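CDP-4-keto-6-deoxy-D-glucose-3-dehydrase (Yersinia pseudotuberculosis, PDB 3BB8) probably catalyses the removal of the C3 hydroxyl from CDP-4-keto-6-deoxy-D-glucose in lipopolysaccharide sugar biosynthesis, with pyridoxal 5'-phosphate as its cofactor. Local coordinates at residues 100-105 with 185-190. The protein carries 1 engineered substitution. Residues are numbered along the deposited sequence; the frame is centred on the assembly and turned at random.
Sequences PKLGVR and NLWLIE
Arg-105 meets the indole of Trp-187 with both its backbone and its side chain, a compact case of one residue gripping a tryptophan through two kinds of interaction at once. The first is a short, straight hydrogen bond: Trp-187 NE1 donates to Arg-105 O over 2.6 Å, with an angle of 172° at the hydrogen. The oxygen lies in the plane of the indole, and NE1 in turn sits almost straight ahead of the carbonyl, so the bond fixes the ring by its edge and satisfies the N-H of a buried residue.

The second is a cation-pi stack on one face of that ring. The guanidinium of Arg-105 lies flat upon it, the planes only 4° apart, with CZ of Arg-105 3.6 Å from the centroid of the six-membered ring of Trp-187. Within the stack, Arg-105 NH1 sits over the far end of the benzene half, 3.4 Å from Trp-187 CH2, while NH2 reaches over the ring fusion. With CG set between the backbone N and the carbonyl carbon (chi1 61°) and a bend at chi3, the arginine chain folds back over the indole to which its own carbonyl is bonded. A weak hydrogen bond from Arg-105 NH2 to Asn-185 O, 3.1 Å long, adds a polar link to the turn leading out of helix 174-184.

The apolar share is smaller: Leu-102 brings CD1 to within 3.9 Å of Trp-187 CZ2, approaching the ring obliquely. Leu-97 and Leu-107 also touch the indole.

Trp-187 opens strand 187-191, which pairs in parallel with strand 159-165. The contact thus joins the loop between helix 86-96 and strand 112-115 to the start of a strand in the central mixed sheet of the aspartate aminotransferase fold, away from the cofactor pocket.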
# COMPACT_ATOMS: atom_id res chain seq x y z
N PRO A 100 21.68 3.36 2.54
CA PRO A 100 23.13 3.55 2.61
C PRO A 100 23.51 4.98 3.01
O PRO A 100 24.67 5.27 3.29
CB PRO A 100 23.61 3.18 1.21
CG PRO A 100 22.40 3.48 0.34
CD PRO A 100 21.27 2.96 1.18
N LYS A 101 22.52 5.88 3.05
CA LYS A 101 22.78 7.25 3.46
C LYS A 101 23.08 7.31 4.96
O LYS A 101 23.58 8.33 5.46
CB LYS A 101 21.57 8.14 3.16
CG LYS A 101 21.32 8.40 1.68
CD LYS A 101 20.25 9.46 1.49
CE LYS A 101 20.01 9.75 0.01
NZ LYS A 101 21.25 10.18 -0.69
N LEU A 102 22.78 6.23 5.68
CA LEU A 102 23.01 6.17 7.11
C LEU A 102 24.35 5.52 7.44
O LEU A 102 24.61 5.11 8.58
CB LEU A 102 21.86 5.42 7.79
CG LEU A 102 20.50 6.08 7.54
CD1 LEU A 102 19.40 5.23 8.16
CD2 LEU A 102 20.49 7.48 8.13
N GLY A 103 25.20 5.43 6.42
CA GLY A 103 26.51 4.85 6.59
C GLY A 103 26.58 3.61 7.44
O GLY A 103 25.76 2.71 7.32
N VAL A 104 27.58 3.58 8.33
CA VAL A 104 27.82 2.44 9.21
C VAL A 104 26.62 1.95 10.02
O VAL A 104 26.55 0.78 10.38
CB VAL A 104 28.99 2.75 10.19
CG1 VAL A 104 28.49 3.65 11.32
CG2 VAL A 104 29.58 1.46 10.73
N ARG A 105 25.66 2.83 10.31
CA ARG A 105 24.52 2.38 11.09
C ARG A 105 23.24 2.10 10.31
O ARG A 105 22.13 2.30 10.80
CB ARG A 105 24.24 3.35 12.24
CG ARG A 105 23.90 4.77 11.87
CD ARG A 105 23.71 5.58 13.16
NE ARG A 105 22.99 4.78 14.16
CZ ARG A 105 22.04 5.23 14.96
NH1 ARG A 105 21.64 6.50 14.90
NH2 ARG A 105 21.45 4.40 15.81
N ASN A 185 23.53 2.16 21.26
CA ASN A 185 23.33 2.98 20.07
C ASN A 185 22.44 2.28 19.04
O ASN A 185 22.67 2.36 17.83
CB ASN A 185 24.67 3.32 19.43
CG ASN A 185 25.49 4.27 20.27
OD1 ASN A 185 25.10 5.43 20.48
ND2 ASN A 185 26.62 3.80 20.77
N LEU A 186 21.41 1.60 19.54
CA LEU A 186 20.48 0.88 18.70
C LEU A 186 19.37 1.81 18.22
O LEU A 186 18.98 2.74 18.93
CB LEU A 186 19.83 -0.26 19.48
CG LEU A 186 20.74 -1.30 20.13
CD1 LEU A 186 19.90 -2.21 21.01
CD2 LEU A 186 21.48 -2.09 19.06
N TRP A 187 18.89 1.56 17.01
CA TRP A 187 17.79 2.32 16.43
C TRP A 187 16.53 1.90 17.19
O TRP A 187 16.41 0.74 17.57
CB TRP A 187 17.58 1.96 14.95
CG TRP A 187 18.57 2.54 14.00
CD1 TRP A 187 19.53 1.87 13.31
CD2 TRP A 187 18.65 3.90 13.59
NE1 TRP A 187 20.21 2.74 12.49
CE2 TRP A 187 19.69 3.99 12.65
CE3 TRP A 187 17.93 5.06 13.94
CZ2 TRP A 187 20.03 5.19 12.04
CZ3 TRP A 187 18.28 6.25 13.33
CH2 TRP A 187 19.31 6.31 12.39
N LEU A 188 15.60 2.83 17.39
CA LEU A 188 14.36 2.47 18.08
C LEU A 188 13.10 2.84 17.30
O LEU A 188 12.85 4.01 17.02
CB LEU A 188 14.28 3.15 19.46
CG LEU A 188 12.92 2.89 20.15
CD1 LEU A 188 12.86 1.44 20.59
CD2 LEU A 188 12.71 3.82 21.35
N ILE A 189 12.30 1.83 16.96
CA ILE A 189 11.05 2.09 16.25
C ILE A 189 9.85 1.77 17.14
O ILE A 189 9.70 0.65 17.63
CB ILE A 189 10.94 1.26 14.95
CG1 ILE A 189 11.98 1.76 13.94
CG2 ILE A 189 9.54 1.41 14.34
CD1 ILE A 189 12.14 0.89 12.74
N GLU A 190 9.01 2.78 17.36
CA GLU A 190 7.82 2.65 18.18
C GLU A 190 6.56 2.39 17.34
O GLU A 190 6.05 3.30 16.70
CB GLU A 190 7.56 3.94 18.95
CG GLU A 190 8.28 4.12 20.26
CD GLU A 190 7.90 5.46 20.88
OE1 GLU A 190 8.54 6.48 20.54
OE2 GLU A 190 6.95 5.49 21.69